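Local atomic coordinates of putative lipoprotein (Campylobacter jejuni subsp. jejuni, PDB entry 2G5G), a protein that binds heme as a cofacial pair in a dimer and probably takes part in bacterial heme transport. Residues Gly220-Leu232 / Val245-Asp259. Numbering follows the deposited sequence.
Sequences GSYHTSKKIGIPL and VVNLSYGEIDLKDSD
Ser225 and Asp257 bring the two backbones closest, their CA atoms 4.5 Å apart, where the chain leaving helix 221-224 meets the 3-10 turn 255-257; there Lys226 N donates to Asp257 O at 3.0 Å, nearly straight (168°) but from above the carbonyl plane. Ser225 OG, anti to its backbone nitrogen (chi1 167°), is turned to Asp257 OD1, 2.6 Å away and approached from above the carboxylate plane. The same OG accepts from Lys227 N, closing an ST turn. The two lysines then diverge, each bent at chi3. Lys226 runs its CG past Val245 CG2, which Pro231 CG also touches, and its NZ forms a salt bridge (2.8 Å) on the syn side of Asp259 OD1, tilted out of the carboxylate plane; that oxygen also hydrogen-bonds to His25 NE2. Lys227 NZ lies 2.3 Å from Asp254 OD1, a modelled salt bridge too short to trust in detail, while Asp254 OD2 takes Lys256 N and NZ from opposite faces; the shared carboxylate probably offsets both ammonium charges, 4.3 Å apart (NZ to NZ). Asn247 ND2 donates to Ser221 OG (2.5 Å), which lies in the amide plane of Asn247. The contact ties the helix and turn after strand 214-220 to the end of strand 243-248 and the turn beyond, at the C-terminal edge of parallel strands in an alpha/beta fold.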
ATOM      1  N   GLY A 220     -18.324   3.410   5.750  1.00 23.91           N
ATOM      2  CA  GLY A 220     -17.967   2.612   6.914  1.00 23.90           C
ATOM      3  C   GLY A 220     -18.215   3.429   8.161  1.00 23.79           C
ATOM      4  O   GLY A 220     -18.176   4.664   8.125  1.00 23.55           O
ATOM      5  N   SER A 221     -18.444   2.735   9.266  1.00 23.74           N
ATOM      6  CA  SER A 221     -18.654   3.372  10.553  1.00 23.97           C
ATOM      7  C   SER A 221     -17.590   4.384  10.966  1.00 23.40           C
ATOM      8  O   SER A 221     -17.932   5.393  11.592  1.00 23.09           O
ATOM      9  CB  SER A 221     -18.864   2.312  11.629  1.00 22.85           C
ATOM     10  OG  SER A 221     -20.143   1.736  11.411  1.00 28.24           O
ATOM     11  N   TYR A 222     -16.298   4.147  10.660  1.00 24.74           N
ATOM     12  CA  TYR A 222     -15.278   5.132  11.084  1.00 24.96           C
ATOM     13  C   TYR A 222     -15.448   6.463  10.365  1.00 23.63           C
ATOM     14  O   TYR A 222     -15.133   7.531  10.930  1.00 22.20           O
ATOM     15  CB  TYR A 222     -13.836   4.625  10.956  1.00 27.89           C
ATOM     16  CG  TYR A 222     -13.571   3.346  11.733  1.00 30.84           C
ATOM     17  CD1 TYR A 222     -14.160   3.121  12.975  1.00 35.19           C
ATOM     18  CD2 TYR A 222     -12.736   2.362  11.217  1.00 33.95           C
ATOM     19  CE1 TYR A 222     -13.914   1.939  13.698  1.00 35.31           C
ATOM     20  CE2 TYR A 222     -12.486   1.183  11.919  1.00 35.84           C
ATOM     21  CZ  TYR A 222     -13.071   0.985  13.160  1.00 35.69           C
ATOM     22  OH  TYR A 222     -12.835  -0.187  13.842  1.00 35.64           O
ATOM     23  N   HIS A 223     -15.986   6.385   9.145  1.00 21.46           N
ATOM     24  CA  HIS A 223     -16.293   7.563   8.332  1.00 21.20           C
ATOM     25  C   HIS A 223     -17.534   8.341   8.792  1.00 19.52           C
ATOM     26  O   HIS A 223     -17.576   9.556   8.722  1.00 20.25           O
ATOM     27  CB  HIS A 223     -16.467   7.115   6.858  1.00 20.10           C
ATOM     28  CG  HIS A 223     -15.194   6.652   6.239  1.00 22.43           C
ATOM     29  ND1 HIS A 223     -14.143   7.502   5.988  1.00 21.96           N
ATOM     30  CD2 HIS A 223     -14.798   5.425   5.826  1.00 25.94           C
ATOM     31  CE1 HIS A 223     -13.146   6.819   5.452  1.00 26.09           C
ATOM     32  NE2 HIS A 223     -13.522   5.558   5.336  1.00 25.69           N
ATOM     33  N   THR A 224     -18.531   7.634   9.259  1.00 20.19           N
ATOM     34  CA  THR A 224     -19.775   8.294   9.642  1.00 19.86           C
ATOM     35  C   THR A 224     -19.731   8.830  11.076  1.00 20.70           C
ATOM     36  O   THR A 224     -20.586   9.641  11.473  1.00 20.99           O
ATOM     37  CB  THR A 224     -20.981   7.408   9.417  1.00 20.37           C
ATOM     38  OG1 THR A 224     -20.928   6.278  10.291  1.00 18.94           O
ATOM     39  CG2 THR A 224     -21.059   6.965   7.907  1.00 18.76           C
ATOM     40  N   SER A 225     -18.736   8.370  11.844  1.00 20.70           N
ATOM     41  CA  SER A 225     -18.601   8.740  13.239  1.00 20.83           C
ATOM     42  C   SER A 225     -18.580  10.263  13.438  1.00 21.11           C
ATOM     43  O   SER A 225     -17.750  10.975  12.870  1.00 20.43           O
ATOM     44  CB  SER A 225     -17.315   8.147  13.838  1.00 21.21           C
ATOM     45  OG  SER A 225     -17.055   8.773  15.092  1.00 18.86           O
ATOM     46  N   LYS A 226     -19.459  10.742  14.306  1.00 20.52           N
ATOM     47  CA  LYS A 226     -19.453  12.124  14.693  1.00 21.58           C
ATOM     48  C   LYS A 226     -18.185  12.534  15.462  1.00 21.54           C
ATOM     49  O   LYS A 226     -17.920  13.708  15.573  1.00 22.11           O
ATOM     50  CB  LYS A 226     -20.668  12.406  15.573  1.00 21.18           C
ATOM     51  CG  LYS A 226     -21.998  12.363  14.792  1.00 22.51           C
ATOM     52  CD  LYS A 226     -23.151  12.340  15.761  1.00 24.42           C
ATOM     53  CE  LYS A 226     -23.328  13.666  16.469  1.00 28.86           C
ATOM     54  NZ  LYS A 226     -24.438  13.616  17.452  1.00 30.08           N
ATOM     55  N   LYS A 227     -17.471  11.573  16.039  1.00 21.98           N
ATOM     56  CA  LYS A 227     -16.249  11.849  16.826  1.00 24.03           C
ATOM     57  C   LYS A 227     -15.002  12.109  15.978  1.00 23.26           C
ATOM     58  O   LYS A 227     -14.173  12.929  16.339  1.00 23.80           O
ATOM     59  CB  LYS A 227     -15.942  10.672  17.743  1.00 24.14           C
ATOM     60  CG  LYS A 227     -17.024  10.368  18.782  1.00 26.41           C
ATOM     61  CD  LYS A 227     -16.743   9.050  19.497  1.00 27.25           C
ATOM     62  CE  LYS A 227     -15.535   9.134  20.440  1.00 33.42           C
ATOM     63  NZ  LYS A 227     -15.279   7.743  21.004  1.00 37.33           N
ATOM     64  N   ILE A 228     -14.866  11.396  14.863  1.00 21.77           N
ATOM     65  CA  ILE A 228     -13.609  11.405  14.092  1.00 23.11           C
ATOM     66  C   ILE A 228     -13.815  11.574  12.576  1.00 22.23           C
ATOM     67  O   ILE A 228     -12.835  11.676  11.832  1.00 23.48           O
ATOM     68  CB  ILE A 228     -12.836  10.088  14.288  1.00 22.11           C
ATOM     69  CG1 ILE A 228     -13.706   8.895  13.855  1.00 22.95           C
ATOM     70  CG2 ILE A 228     -12.312   9.972  15.754  1.00 25.30           C
ATOM     71  CD1 ILE A 228     -13.056   7.542  13.927  1.00 24.88           C
ATOM     72  N   GLY A 229     -15.072  11.526  12.126  1.00 21.82           N
ATOM     73  CA  GLY A 229     -15.347  11.378  10.682  1.00 20.56           C
ATOM     74  C   GLY A 229     -15.961  12.552   9.940  1.00 19.38           C
ATOM     75  O   GLY A 229     -15.834  13.723  10.319  1.00 18.28           O
ATOM     76  N   ILE A 230     -16.637  12.203   8.853  1.00 18.35           N
ATOM     77  CA  ILE A 230     -17.334  13.165   8.000  1.00 18.48           C
ATOM     78  C   ILE A 230     -18.108  14.316   8.699  1.00 17.79           C
ATOM     79  O   ILE A 230     -18.003  15.453   8.252  1.00 18.00           O
ATOM     80  CB  ILE A 230     -18.259  12.431   7.010  1.00 17.60           C
ATOM     81  CG1 ILE A 230     -17.391  11.527   6.096  1.00 19.88           C
ATOM     82  CG2 ILE A 230     -19.144  13.460   6.197  1.00 16.87           C
ATOM     83  CD1 ILE A 230     -18.147  10.348   5.480  1.00 19.42           C
ATOM     84  N   PRO A 231     -18.879  14.027   9.769  1.00 18.69           N
ATOM     85  CA  PRO A 231     -19.577  15.148  10.466  1.00 18.52           C
ATOM     86  C   PRO A 231     -18.698  16.337  10.887  1.00 19.80           C
ATOM     87  O   PRO A 231     -19.143  17.490  10.800  1.00 19.38           O
ATOM     88  CB  PRO A 231     -20.239  14.457  11.664  1.00 18.31           C
ATOM     89  CG  PRO A 231     -20.533  13.058  11.159  1.00 17.38           C
ATOM     90  CD  PRO A 231     -19.269  12.724  10.347  1.00 18.93           C
ATOM     91  N   LEU A 232     -17.449  16.073  11.300  1.00 19.98           N
ATOM     92  CA  LEU A 232     -16.520  17.142  11.648  1.00 20.83           C
ATOM     93  C   LEU A 232     -16.174  18.007  10.434  1.00 20.53           C
ATOM     94  O   LEU A 232     -16.034  19.221  10.551  1.00 20.37           O
ATOM     95  CB  LEU A 232     -15.220  16.560  12.218  1.00 21.66           C
ATOM     96  CG  LEU A 232     -15.342  15.637  13.435  1.00 25.03           C
ATOM     97  CD1 LEU A 232     -13.956  15.052  13.781  1.00 26.28           C
ATOM     98  CD2 LEU A 232     -15.931  16.434  14.608  1.00 27.81           C
ATOM     99  N   VAL A 245     -26.931  11.096  11.820  1.00 16.58           N
ATOM    100  CA  VAL A 245     -26.025   9.961  11.684  1.00 17.74           C
ATOM    101  C   VAL A 245     -26.675   8.737  12.293  1.00 17.49           C
ATOM    102  O   VAL A 245     -27.102   8.759  13.463  1.00 18.25           O
ATOM    103  CB  VAL A 245     -24.644  10.201  12.359  1.00 16.34           C
ATOM    104  CG1 VAL A 245     -23.731   8.971  12.146  1.00 19.21           C
ATOM    105  CG2 VAL A 245     -23.982  11.518  11.870  1.00 17.65           C
ATOM    106  N   VAL A 246     -26.782   7.696  11.481  1.00 16.93           N
ATOM    107  CA  VAL A 246     -27.350   6.423  11.915  1.00 18.30           C
ATOM    108  C   VAL A 246     -26.290   5.363  11.783  1.00 19.59           C
ATOM    109  O   VAL A 246     -25.772   5.116  10.679  1.00 20.27           O
ATOM    110  CB  VAL A 246     -28.560   5.993  11.072  1.00 17.74           C
ATOM    111  CG1 VAL A 246     -29.110   4.598  11.578  1.00 19.29           C
ATOM    112  CG2 VAL A 246     -29.677   7.035  11.141  1.00 18.50           C
ATOM    113  N   ASN A 247     -25.950   4.709  12.886  1.00 20.30           N
ATOM    114  CA  ASN A 247     -24.878   3.712  12.804  1.00 21.82           C
ATOM    115  C   ASN A 247     -25.493   2.340  12.982  1.00 21.63           C
ATOM    116  O   ASN A 247     -26.367   2.152  13.837  1.00 21.41           O
ATOM    117  CB  ASN A 247     -23.763   3.918  13.838  1.00 20.79           C
ATOM    118  CG  ASN A 247     -22.527   3.029  13.535  1.00 24.41           C
ATOM    119  OD1 ASN A 247     -21.890   2.460  14.427  1.00 26.93           O
ATOM    120  ND2 ASN A 247     -22.222   2.892  12.269  1.00 22.56           N
ATOM    121  N   LEU A 248     -25.049   1.403  12.159  1.00 22.26           N
ATOM    122  CA  LEU A 248     -25.453  -0.007  12.265  1.00 22.90           C
ATOM    123  C   LEU A 248     -24.408  -0.681  13.165  1.00 24.46           C
ATOM    124  O   LEU A 248     -23.241  -0.789  12.790  1.00 24.47           O
ATOM    125  CB  LEU A 248     -25.511  -0.640  10.857  1.00 23.28           C
ATOM    126  CG  LEU A 248     -26.394   0.149   9.865  1.00 20.82           C
ATOM    127  CD1 LEU A 248     -26.293  -0.469   8.447  1.00 25.22           C
ATOM    128  CD2 LEU A 248     -27.848   0.270  10.361  1.00 21.03           C
ATOM    129  N   SER A 249     -24.798  -1.064  14.374  1.00 26.78           N
ATOM    130  CA  SER A 249     -23.770  -1.470  15.355  1.00 28.72           C
ATOM    131  C   SER A 249     -23.106  -2.799  15.037  1.00 30.24           C
ATOM    132  O   SER A 249     -23.678  -3.670  14.378  1.00 29.67           O
ATOM    133  CB  SER A 249     -24.293  -1.479  16.796  1.00 28.34           C
ATOM    134  OG  SER A 249     -25.345  -2.406  16.974  1.00 29.33           O
ATOM    135  N   TYR A 250     -21.870  -2.902  15.486  1.00 32.56           N
ATOM    136  CA  TYR A 250     -21.145  -4.164  15.565  1.00 35.09           C
ATOM    137  C   TYR A 250     -20.156  -4.037  16.729  1.00 34.92           C
ATOM    138  O   TYR A 250     -19.434  -3.055  16.822  1.00 36.22           O
ATOM    139  CB  TYR A 250     -20.398  -4.477  14.263  1.00 36.54           C
ATOM    140  CG  TYR A 250     -19.694  -5.820  14.329  1.00 39.64           C
ATOM    141  CD1 TYR A 250     -20.345  -6.993  13.945  1.00 41.99           C
ATOM    142  CD2 TYR A 250     -18.384  -5.911  14.815  1.00 41.70           C
ATOM    143  CE1 TYR A 250     -19.696  -8.235  14.034  1.00 43.12           C
ATOM    144  CE2 TYR A 250     -17.732  -7.142  14.913  1.00 43.88           C
ATOM    145  CZ  TYR A 250     -18.392  -8.287  14.520  1.00 42.70           C
ATOM    146  OH  TYR A 250     -17.741  -9.495  14.622  1.00 44.23           O
ATOM    147  N   GLY A 251     -20.113  -5.027  17.608  1.00 35.61           N
ATOM    148  CA  GLY A 251     -19.237  -4.926  18.788  1.00 34.77           C
ATOM    149  C   GLY A 251     -19.667  -3.791  19.708  1.00 33.77           C
ATOM    150  O   GLY A 251     -20.856  -3.580  19.916  1.00 33.73           O
ATOM    151  N   GLU A 252     -18.692  -3.059  20.243  1.00 33.81           N
ATOM    152  CA  GLU A 252     -18.941  -1.990  21.210  1.00 33.59           C
ATOM    153  C   GLU A 252     -19.697  -0.829  20.569  1.00 31.74           C
ATOM    154  O   GLU A 252     -19.547  -0.573  19.372  1.00 30.28           O
ATOM    155  CB  GLU A 252     -17.623  -1.448  21.786  1.00 34.92           C
ATOM    156  CG  GLU A 252     -16.756  -2.472  22.566  1.00 40.19           C
ATOM    157  CD  GLU A 252     -17.308  -2.796  23.964  1.00 47.24           C
ATOM    158  OE1 GLU A 252     -17.556  -1.849  24.752  1.00 50.43           O
ATOM    159  OE2 GLU A 252     -17.490  -4.000  24.274  1.00 50.16           O
ATOM    160  N   ILE A 253     -20.483  -0.131  21.388  1.00 29.79           N
ATOM    161  CA  ILE A 253     -21.288   1.002  20.954  1.00 29.35           C
ATOM    162  C   ILE A 253     -20.856   2.232  21.716  1.00 28.78           C
ATOM    163  O   ILE A 253     -20.947   2.274  22.961  1.00 29.71           O
ATOM    164  CB  ILE A 253     -22.796   0.725  21.168  1.00 29.44           C
ATOM    165  CG1 ILE A 253     -23.233  -0.426  20.229  1.00 29.98           C
ATOM    166  CG2 ILE A 253     -23.657   1.998  20.978  1.00 29.62           C
ATOM    167  CD1 ILE A 253     -24.644  -0.846  20.390  1.00 29.04           C
ATOM    168  N   ASP A 254     -20.370   3.224  20.977  1.00 26.61           N
ATOM    169  CA  ASP A 254     -20.128   4.536  21.526  1.00 25.38           C
ATOM    170  C   ASP A 254     -21.263   5.428  21.056  1.00 24.55           C
ATOM    171  O   ASP A 254     -21.443   5.655  19.839  1.00 23.06           O
ATOM    172  CB  ASP A 254     -18.767   5.059  21.055  1.00 25.70           C
ATOM    173  CG  ASP A 254     -18.358   6.350  21.735  1.00 26.72           C
ATOM    174  OD1 ASP A 254     -17.150   6.577  21.804  1.00 29.58           O
ATOM    175  OD2 ASP A 254     -19.196   7.132  22.227  1.00 31.12           O
ATOM    176  N   LEU A 255     -22.038   5.912  22.018  1.00 23.27           N
ATOM    177  CA  LEU A 255     -23.188   6.765  21.753  1.00 23.18           C
ATOM    178  C   LEU A 255     -22.824   8.059  21.022  1.00 22.95           C
ATOM    179  O   LEU A 255     -23.612   8.582  20.251  1.00 22.32           O
ATOM    180  CB  LEU A 255     -23.912   7.076  23.063  1.00 23.19           C
ATOM    181  CG  LEU A 255     -24.545   5.912  23.828  1.00 24.29           C
ATOM    182  CD1 LEU A 255     -24.912   6.395  25.249  1.00 23.77           C
ATOM    183  CD2 LEU A 255     -25.748   5.334  23.058  1.00 25.83           C
ATOM    184  N   LYS A 256     -21.625   8.561  21.270  1.00 22.86           N
ATOM    185  CA  LYS A 256     -21.149   9.776  20.652  1.00 24.15           C
ATOM    186  C   LYS A 256     -20.891   9.660  19.149  1.00 22.85           C
ATOM    187  O   LYS A 256     -20.679  10.689  18.494  1.00 23.35           O
ATOM    188  CB  LYS A 256     -19.856  10.247  21.335  1.00 24.15           C
ATOM    189  CG  LYS A 256     -19.996  10.518  22.839  1.00 26.33           C
ATOM    190  CD  LYS A 256     -18.653  11.009  23.487  1.00 27.91           C
ATOM    191  CE  LYS A 256     -17.556   9.887  23.599  1.00 31.76           C
ATOM    192  NZ  LYS A 256     -18.024   8.575  24.245  1.00 30.75           N
ATOM    193  N   ASP A 257     -20.843   8.433  18.629  1.00 21.42           N
ATOM    194  CA  ASP A 257     -20.539   8.195  17.225  1.00 21.93           C
ATOM    195  C   ASP A 257     -21.706   8.554  16.296  1.00 20.85           C
ATOM    196  O   ASP A 257     -21.510   8.753  15.104  1.00 20.61           O
ATOM    197  CB  ASP A 257     -20.177   6.723  16.993  1.00 22.24           C
ATOM    198  CG  ASP A 257     -18.717   6.438  17.224  1.00 22.66           C
ATOM    199  OD1 ASP A 257     -17.904   7.368  17.161  1.00 24.95           O
ATOM    200  OD2 ASP A 257     -18.383   5.263  17.469  1.00 28.18           O
ATOM    201  N   SER A 258     -22.924   8.599  16.819  1.00 19.94           N
ATOM    202  CA  SER A 258     -24.069   8.683  15.908  1.00 19.45           C
ATOM    203  C   SER A 258     -25.268   9.304  16.653  1.00 18.77           C
ATOM    204  O   SER A 258     -25.163   9.581  17.837  1.00 19.11           O
ATOM    205  CB  SER A 258     -24.364   7.274  15.376  1.00 19.00           C
ATOM    206  OG  SER A 258     -24.940   6.447  16.378  1.00 19.78           O
ATOM    207  N   ASP A 259     -26.374   9.544  15.954  1.00 17.61           N
ATOM    208  CA  ASP A 259     -27.621  10.046  16.556  1.00 17.46           C
ATOM    209  C   ASP A 259     -28.632   8.928  16.813  1.00 17.83           C
ATOM    210  O   ASP A 259     -29.510   9.035  17.699  1.00 17.40           O
ATOM    211  CB  ASP A 259     -28.236  11.117  15.645  1.00 16.64           C
ATOM    212  CG  ASP A 259     -27.275  12.279  15.426  1.00 18.99           C
ATOM    213  OD1 ASP A 259     -26.907  12.929  16.451  1.00 18.27           O
ATOM    214  OD2 ASP A 259     -26.838  12.506  14.270  1.00 17.55           O
TER
HETATM  215  O   HOH W   1     -20.548  -0.833  12.552  1.00 30.57           O
HETATM  216  O   HOH W   2     -21.762   6.542  13.036  1.00 22.77           O
HETATM  217  O   HOH W   3     -24.248  11.481  19.858  1.00 31.98           O